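Local structure of pseudouridine synthase (Pyrococcus abyssi, 2AUS) at residues 78-90 / 200-214. The protein probably isomerises uridine to pseudouridine in RNA, as the archaeal Cbf5 member of the TruB family of pseudouridine synthases. Residues are numbered along the deposited sequence; the frame is centred on the assembly and turned at random.
Sequences GGTLDPKVSGVLP and LRRTRSGPFKEDETL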
ATOM      1  N   GLY A  78      15.730 -14.773  -6.361  1.00 47.19           N
ATOM      2  CA  GLY A  78      16.941 -15.292  -5.767  1.00 49.75           C
ATOM      3  C   GLY A  78      17.278 -14.403  -4.587  1.00 51.49           C
ATOM      4  O   GLY A  78      17.311 -13.183  -4.725  1.00 53.69           O
ATOM      5  N   GLY A  79      17.499 -15.004  -3.421  1.00 52.26           N
ATOM      6  CA  GLY A  79      17.841 -14.228  -2.240  1.00 49.91           C
ATOM      7  C   GLY A  79      16.685 -13.389  -1.735  1.00 50.30           C
ATOM      8  O   GLY A  79      16.547 -12.221  -2.110  1.00 49.72           O
ATOM      9  N   THR A  80      15.860 -13.975  -0.871  1.00 48.45           N
ATOM     10  CA  THR A  80      14.713 -13.265  -0.324  1.00 47.77           C
ATOM     11  C   THR A  80      15.096 -11.974   0.388  1.00 45.95           C
ATOM     12  O   THR A  80      16.008 -11.948   1.213  1.00 44.13           O
ATOM     13  CB  THR A  80      13.924 -14.133   0.692  1.00 49.19           C
ATOM     14  OG1 THR A  80      13.451 -15.323   0.051  1.00 50.97           O
ATOM     15  CG2 THR A  80      12.718 -13.355   1.235  1.00 48.97           C
ATOM     16  N   LEU A  81      14.402 -10.899   0.043  1.00 44.07           N
ATOM     17  CA  LEU A  81      14.618  -9.618   0.688  1.00 43.75           C
ATOM     18  C   LEU A  81      13.386  -9.476   1.553  1.00 45.01           C
ATOM     19  O   LEU A  81      12.281  -9.795   1.107  1.00 42.55           O
ATOM     20  CB  LEU A  81      14.657  -8.473  -0.327  1.00 42.41           C
ATOM     21  CG  LEU A  81      15.946  -8.272  -1.110  1.00 40.18           C
ATOM     22  CD1 LEU A  81      15.798  -7.059  -2.019  1.00 39.96           C
ATOM     23  CD2 LEU A  81      17.101  -8.076  -0.137  1.00 40.55           C
ATOM     24  N   ASP A  82      13.566  -9.014   2.785  1.00 46.29           N
ATOM     25  CA  ASP A  82      12.434  -8.851   3.685  1.00 47.84           C
ATOM     26  C   ASP A  82      11.489  -7.752   3.210  1.00 46.87           C
ATOM     27  O   ASP A  82      11.870  -6.885   2.423  1.00 46.18           O
ATOM     28  CB  ASP A  82      12.924  -8.584   5.109  1.00 50.50           C
ATOM     29  CG  ASP A  82      13.607  -9.795   5.713  1.00 55.76           C
ATOM     30  OD1 ASP A  82      13.096 -10.920   5.511  1.00 57.82           O
ATOM     31  OD2 ASP A  82      14.648  -9.626   6.386  1.00 59.91           O
ATOM     32  N   PRO A  83      10.235  -7.782   3.684  1.00 47.00           N
ATOM     33  CA  PRO A  83       9.215  -6.800   3.310  1.00 46.88           C
ATOM     34  C   PRO A  83       9.671  -5.346   3.291  1.00 46.86           C
ATOM     35  O   PRO A  83       9.453  -4.638   2.308  1.00 47.79           O
ATOM     36  CB  PRO A  83       8.108  -7.048   4.331  1.00 47.16           C
ATOM     37  CG  PRO A  83       8.221  -8.530   4.571  1.00 47.36           C
ATOM     38  CD  PRO A  83       9.713  -8.715   4.702  1.00 46.31           C
ATOM     39  N   LYS A  84      10.295  -4.905   4.375  1.00 46.35           N
ATOM     40  CA  LYS A  84      10.755  -3.526   4.492  1.00 46.38           C
ATOM     41  C   LYS A  84      12.000  -3.199   3.679  1.00 44.56           C
ATOM     42  O   LYS A  84      12.312  -2.028   3.480  1.00 43.41           O
ATOM     43  CB  LYS A  84      11.038  -3.187   5.959  1.00 49.76           C
ATOM     44  CG  LYS A  84       9.867  -3.397   6.904  1.00 54.18           C
ATOM     45  CD  LYS A  84      10.273  -3.117   8.348  1.00 57.67           C
ATOM     46  CE  LYS A  84       9.145  -3.455   9.324  1.00 59.37           C
ATOM     47  NZ  LYS A  84       9.480  -3.091  10.735  1.00 59.68           N
ATOM     48  N   VAL A  85      12.709  -4.222   3.210  1.00 43.64           N
ATOM     49  CA  VAL A  85      13.937  -4.011   2.449  1.00 42.45           C
ATOM     50  C   VAL A  85      13.718  -3.772   0.954  1.00 40.66           C
ATOM     51  O   VAL A  85      12.870  -4.399   0.328  1.00 41.31           O
ATOM     52  CB  VAL A  85      14.892  -5.211   2.622  1.00 44.12           C
ATOM     53  CG1 VAL A  85      16.232  -4.929   1.926  1.00 42.53           C
ATOM     54  CG2 VAL A  85      15.096  -5.493   4.106  1.00 42.57           C
ATOM     55  N   SER A  86      14.492  -2.857   0.385  1.00 40.64           N
ATOM     56  CA  SER A  86      14.378  -2.563  -1.040  1.00 40.96           C
ATOM     57  C   SER A  86      15.687  -2.925  -1.741  1.00 40.33           C
ATOM     58  O   SER A  86      16.651  -3.345  -1.098  1.00 39.60           O
ATOM     59  CB  SER A  86      14.074  -1.077  -1.251  1.00 39.43           C
ATOM     60  OG  SER A  86      15.208  -0.286  -0.960  1.00 39.39           O
ATOM     61  N   GLY A  87      15.717  -2.763  -3.062  1.00 39.01           N
ATOM     62  CA  GLY A  87      16.934  -3.051  -3.798  1.00 37.69           C
ATOM     63  C   GLY A  87      16.948  -4.266  -4.712  1.00 36.46           C
ATOM     64  O   GLY A  87      15.925  -4.894  -4.992  1.00 34.26           O
ATOM     65  N   VAL A  88      18.156  -4.596  -5.153  1.00 37.34           N
ATOM     66  CA  VAL A  88      18.413  -5.698  -6.065  1.00 36.85           C
ATOM     67  C   VAL A  88      17.715  -7.002  -5.726  1.00 36.26           C
ATOM     68  O   VAL A  88      18.034  -7.673  -4.742  1.00 36.96           O
ATOM     69  CB  VAL A  88      19.925  -5.940  -6.184  1.00 36.46           C
ATOM     70  CG1 VAL A  88      20.210  -7.088  -7.147  1.00 35.16           C
ATOM     71  CG2 VAL A  88      20.599  -4.663  -6.671  1.00 36.68           C
ATOM     72  N   LEU A  89      16.745  -7.354  -6.557  1.00 37.14           N
ATOM     73  CA  LEU A  89      16.000  -8.591  -6.385  1.00 36.70           C
ATOM     74  C   LEU A  89      15.966  -9.323  -7.722  1.00 36.82           C
ATOM     75  O   LEU A  89      15.117  -9.045  -8.575  1.00 33.98           O
ATOM     76  CB  LEU A  89      14.564  -8.311  -5.922  1.00 36.57           C
ATOM     77  CG  LEU A  89      13.762  -9.592  -5.695  1.00 36.52           C
ATOM     78  CD1 LEU A  89      14.299 -10.309  -4.461  1.00 38.61           C
ATOM     79  CD2 LEU A  89      12.295  -9.266  -5.525  1.00 36.68           C
ATOM     80  N   PRO A  90      16.903 -10.260  -7.932  1.00 36.50           N
ATOM     81  CA  PRO A  90      16.911 -10.994  -9.200  1.00 36.64           C
ATOM     82  C   PRO A  90      15.678 -11.884  -9.292  1.00 37.06           C
ATOM     83  O   PRO A  90      15.393 -12.665  -8.381  1.00 37.27           O
ATOM     84  CB  PRO A  90      18.198 -11.812  -9.121  1.00 37.00           C
ATOM     85  CG  PRO A  90      19.080 -10.975  -8.258  1.00 36.39           C
ATOM     86  CD  PRO A  90      18.123 -10.536  -7.162  1.00 34.97           C
ATOM     87  N   LEU A 200      17.213  -0.794   5.306  1.00 40.91           N
ATOM     88  CA  LEU A 200      18.139  -1.663   4.597  1.00 40.56           C
ATOM     89  C   LEU A 200      17.819  -1.698   3.105  1.00 39.46           C
ATOM     90  O   LEU A 200      16.661  -1.794   2.719  1.00 40.16           O
ATOM     91  CB  LEU A 200      18.036  -3.082   5.159  1.00 39.27           C
ATOM     92  CG  LEU A 200      19.255  -4.009   5.125  1.00 42.30           C
ATOM     93  CD1 LEU A 200      18.796  -5.394   4.723  1.00 40.53           C
ATOM     94  CD2 LEU A 200      20.319  -3.485   4.174  1.00 43.80           C
ATOM     95  N   ARG A 201      18.853  -1.630   2.275  1.00 39.59           N
ATOM     96  CA  ARG A 201      18.682  -1.682   0.828  1.00 40.01           C
ATOM     97  C   ARG A 201      19.792  -2.544   0.237  1.00 39.72           C
ATOM     98  O   ARG A 201      20.973  -2.297   0.479  1.00 38.80           O
ATOM     99  CB  ARG A 201      18.757  -0.276   0.224  1.00 40.28           C
ATOM    100  CG  ARG A 201      18.657  -0.253  -1.303  1.00 39.76           C
ATOM    101  CD  ARG A 201      18.731   1.165  -1.854  1.00 40.66           C
ATOM    102  NE  ARG A 201      18.860   1.186  -3.312  1.00 39.35           N
ATOM    103  CZ  ARG A 201      17.887   0.854  -4.158  1.00 40.82           C
ATOM    104  NH1 ARG A 201      16.706   0.476  -3.695  1.00 37.23           N
ATOM    105  NH2 ARG A 201      18.098   0.893  -5.473  1.00 38.07           N
ATOM    106  N   ARG A 202      19.417  -3.567  -0.523  1.00 39.77           N
ATOM    107  CA  ARG A 202      20.414  -4.422  -1.143  1.00 39.86           C
ATOM    108  C   ARG A 202      20.879  -3.730  -2.420  1.00 39.18           C
ATOM    109  O   ARG A 202      20.070  -3.349  -3.265  1.00 39.65           O
ATOM    110  CB  ARG A 202      19.828  -5.791  -1.479  1.00 38.83           C
ATOM    111  CG  ARG A 202      20.839  -6.731  -2.129  1.00 43.60           C
ATOM    112  CD  ARG A 202      20.149  -7.911  -2.788  1.00 45.65           C
ATOM    113  NE  ARG A 202      19.862  -8.964  -1.831  1.00 46.80           N
ATOM    114  CZ  ARG A 202      19.075 -10.003  -2.063  1.00 43.52           C
ATOM    115  NH1 ARG A 202      18.465 -10.149  -3.232  1.00 42.65           N
ATOM    116  NH2 ARG A 202      18.918 -10.910  -1.114  1.00 48.99           N
ATOM    117  N   THR A 203      22.187  -3.562  -2.549  1.00 39.40           N
ATOM    118  CA  THR A 203      22.749  -2.893  -3.707  1.00 40.73           C
ATOM    119  C   THR A 203      23.456  -3.859  -4.628  1.00 41.26           C
ATOM    120  O   THR A 203      23.904  -3.472  -5.701  1.00 42.86           O
ATOM    121  CB  THR A 203      23.748  -1.805  -3.284  1.00 40.72           C
ATOM    122  OG1 THR A 203      24.795  -2.396  -2.501  1.00 39.73           O
ATOM    123  CG2 THR A 203      23.040  -0.727  -2.473  1.00 41.39           C
ATOM    124  N   ARG A 204      23.550  -5.117  -4.214  1.00 42.11           N
ATOM    125  CA  ARG A 204      24.221  -6.109  -5.032  1.00 42.63           C
ATOM    126  C   ARG A 204      23.972  -7.540  -4.585  1.00 42.29           C
ATOM    127  O   ARG A 204      23.944  -7.844  -3.396  1.00 39.84           O
ATOM    128  CB  ARG A 204      25.726  -5.825  -5.031  1.00 46.68           C
ATOM    129  CG  ARG A 204      26.569  -6.775  -5.855  1.00 53.38           C
ATOM    130  CD  ARG A 204      27.957  -6.189  -6.059  1.00 58.36           C
ATOM    131  NE  ARG A 204      28.824  -7.068  -6.836  1.00 64.06           N
ATOM    132  CZ  ARG A 204      28.545  -7.511  -8.060  1.00 67.41           C
ATOM    133  NH1 ARG A 204      27.411  -7.159  -8.659  1.00 68.29           N
ATOM    134  NH2 ARG A 204      29.400  -8.308  -8.689  1.00 67.73           N
ATOM    135  N   SER A 205      23.766  -8.415  -5.560  1.00 42.36           N
ATOM    136  CA  SER A 205      23.571  -9.833  -5.297  1.00 43.34           C
ATOM    137  C   SER A 205      24.260 -10.571  -6.424  1.00 41.92           C
ATOM    138  O   SER A 205      23.747 -10.636  -7.548  1.00 42.60           O
ATOM    139  CB  SER A 205      22.096 -10.211  -5.273  1.00 43.77           C
ATOM    140  OG  SER A 205      21.987 -11.613  -5.091  1.00 48.24           O
ATOM    141  N   GLY A 206      25.433 -11.115  -6.127  1.00 42.68           N
ATOM    142  CA  GLY A 206      26.183 -11.824  -7.145  1.00 42.45           C
ATOM    143  C   GLY A 206      26.458 -10.871  -8.290  1.00 43.04           C
ATOM    144  O   GLY A 206      26.963  -9.768  -8.074  1.00 43.08           O
ATOM    145  N   PRO A 207      26.112 -11.250  -9.524  1.00 42.25           N
ATOM    146  CA  PRO A 207      26.364 -10.361 -10.662  1.00 41.85           C
ATOM    147  C   PRO A 207      25.343  -9.234 -10.856  1.00 42.03           C
ATOM    148  O   PRO A 207      25.500  -8.392 -11.747  1.00 42.23           O
ATOM    149  CB  PRO A 207      26.403 -11.326 -11.841  1.00 41.90           C
ATOM    150  CG  PRO A 207      25.385 -12.365 -11.442  1.00 43.48           C
ATOM    151  CD  PRO A 207      25.659 -12.580  -9.968  1.00 41.38           C
ATOM    152  N   PHE A 208      24.297  -9.210 -10.033  1.00 39.89           N
ATOM    153  CA  PHE A 208      23.289  -8.162 -10.158  1.00 39.72           C
ATOM    154  C   PHE A 208      23.583  -6.969  -9.262  1.00 40.38           C
ATOM    155  O   PHE A 208      23.734  -7.102  -8.049  1.00 41.29           O
ATOM    156  CB  PHE A 208      21.896  -8.724  -9.857  1.00 36.84           C
ATOM    157  CG  PHE A 208      21.502  -9.844 -10.770  1.00 37.73           C
ATOM    158  CD1 PHE A 208      21.862 -11.157 -10.480  1.00 35.82           C
ATOM    159  CD2 PHE A 208      20.819  -9.580 -11.953  1.00 36.49           C
ATOM    160  CE1 PHE A 208      21.550 -12.191 -11.362  1.00 39.18           C
ATOM    161  CE2 PHE A 208      20.503 -10.603 -12.842  1.00 39.84           C
ATOM    162  CZ  PHE A 208      20.868 -11.916 -12.547  1.00 38.62           C
ATOM    163  N   LYS A 209      23.662  -5.794  -9.873  1.00 41.47           N
ATOM    164  CA  LYS A 209      23.953  -4.581  -9.133  1.00 43.19           C
ATOM    165  C   LYS A 209      23.187  -3.393  -9.699  1.00 43.68           C
ATOM    166  O   LYS A 209      22.501  -3.506 -10.722  1.00 42.71           O
ATOM    167  CB  LYS A 209      25.453  -4.296  -9.180  1.00 44.45           C
ATOM    168  CG  LYS A 209      25.982  -4.062 -10.578  1.00 48.47           C
ATOM    169  CD  LYS A 209      27.460  -3.681 -10.575  1.00 52.91           C
ATOM    170  CE  LYS A 209      28.338  -4.820 -10.081  1.00 55.04           C
ATOM    171  NZ  LYS A 209      29.797  -4.508 -10.210  1.00 60.44           N
ATOM    172  N   GLU A 210      23.303  -2.256  -9.021  1.00 44.98           N
ATOM    173  CA  GLU A 210      22.635  -1.032  -9.443  1.00 46.30           C
ATOM    174  C   GLU A 210      23.332  -0.419 -10.644  1.00 46.30           C
ATOM    175  O   GLU A 210      24.212   0.434 -10.507  1.00 47.20           O
ATOM    176  CB  GLU A 210      22.611  -0.018  -8.300  1.00 46.96           C
ATOM    177  CG  GLU A 210      21.675  -0.384  -7.168  1.00 48.82           C
ATOM    178  CD  GLU A 210      21.567   0.724  -6.146  1.00 48.90           C
ATOM    179  OE1 GLU A 210      22.527   0.923  -5.373  1.00 52.37           O
ATOM    180  OE2 GLU A 210      20.526   1.405  -6.120  1.00 51.71           O
ATOM    181  N   ASP A 211      22.940  -0.870 -11.825  1.00 46.53           N
ATOM    182  CA  ASP A 211      23.500  -0.364 -13.064  1.00 47.27           C
ATOM    183  C   ASP A 211      22.343  -0.162 -14.034  1.00 48.49           C
ATOM    184  O   ASP A 211      21.183  -0.170 -13.618  1.00 46.68           O
ATOM    185  CB  ASP A 211      24.530  -1.347 -13.617  1.00 46.75           C
ATOM    186  CG  ASP A 211      23.951  -2.729 -13.873  1.00 47.54           C
ATOM    187  OD1 ASP A 211      24.754  -3.666 -14.063  1.00 47.05           O
ATOM    188  OD2 ASP A 211      22.708  -2.879 -13.892  1.00 45.51           O
ATOM    189  N   GLU A 212      22.638   0.009 -15.317  1.00 50.24           N
ATOM    190  CA  GLU A 212      21.565   0.248 -16.272  1.00 51.74           C
ATOM    191  C   GLU A 212      20.518  -0.857 -16.330  1.00 50.61           C
ATOM    192  O   GLU A 212      19.395  -0.614 -16.767  1.00 50.57           O
ATOM    193  CB  GLU A 212      22.127   0.502 -17.680  1.00 55.35           C
ATOM    194  CG  GLU A 212      22.704  -0.709 -18.398  1.00 59.91           C
ATOM    195  CD  GLU A 212      23.946  -1.263 -17.726  1.00 65.29           C
ATOM    196  OE1 GLU A 212      24.769  -0.457 -17.234  1.00 66.99           O
ATOM    197  OE2 GLU A 212      24.107  -2.506 -17.705  1.00 66.30           O
ATOM    198  N   THR A 213      20.861  -2.062 -15.879  1.00 49.46           N
ATOM    199  CA  THR A 213      19.903  -3.168 -15.933  1.00 47.42           C
ATOM    200  C   THR A 213      18.904  -3.212 -14.783  1.00 45.61           C
ATOM    201  O   THR A 213      17.958  -4.001 -14.818  1.00 44.20           O
ATOM    202  CB  THR A 213      20.606  -4.534 -16.001  1.00 48.16           C
ATOM    203  OG1 THR A 213      21.222  -4.823 -14.741  1.00 48.40           O
ATOM    204  CG2 THR A 213      21.666  -4.530 -17.099  1.00 47.44           C
ATOM    205  N   LEU A 214      19.107  -2.381 -13.766  1.00 44.00           N
ATOM    206  CA  LEU A 214      18.186  -2.363 -12.633  1.00 42.21           C
ATOM    207  C   LEU A 214      16.898  -1.691 -13.073  1.00 41.96           C
ATOM    208  O   LEU A 214      16.913  -0.536 -13.491  1.00 42.26           O
ATOM    209  CB  LEU A 214      18.782  -1.590 -11.456  1.00 42.85           C
ATOM    210  CG  LEU A 214      17.909  -1.573 -10.194  1.00 43.75           C
ATOM    211  CD1 LEU A 214      17.868  -2.972  -9.584  1.00 40.87           C
ATOM    212  CD2 LEU A 214      18.460  -0.568  -9.184  1.00 43.30           C
TER
HETATM  213  O   HOH W   1      14.396  -1.058   5.264  1.00 45.50           O
HETATM  214  O   HOH W   2      15.331   0.378   1.666  1.00 40.52           O
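R202 leaves its strand with CG anti to the backbone N (chi1 -180°) and then bends at chi3 (-83°), which turns the guanidinium so that its edge meets G79 O. R202 NH1 and NH2 both reach G79 O in weak hydrogen bonds, NH2 at 2.9 Å, while L81 CD2 lies over one face of the group, 3.4 Å from R202 CZ. NH2 also makes a salt bridge to a phosphate ion, probably from the crystallisation liquor, which may mark where an RNA phosphate could sit. D82, in the GGTLDP motif, is probably the catalytic aspartate of this family, which would place R202 near the active site.

R201, extended from CG to NE, runs along the other side of the sheet. Its NH1 gives S86 OG a bond of 3.2 Å in the guanidinium plane, and R201 NH2 makes salt bridges to D52 and, at 2.6 Å, to E210 OE2; E210 also holds a basic and an aromatic side chain of another protein's chain. A leucine here would probably leave D52 without this cation and S86 OG without this donor.

R202 N bonds S86 O at 2.8 Å and V88 N bonds R202 O. Beyond, V88 CG1 packs on F208 CB at 3.6 Å, and P90 CB sits over the F208 ring in a CH-pi contact. S86 and G87 thus pair in parallel with R201 and R202 of strand 195-205, which lies between strands 108-116 and 208-209 of an antiparallel sheet; the chain turns at G87 and enters strand 88-93, paired with strands 47-53 and 75-77 in another sheet.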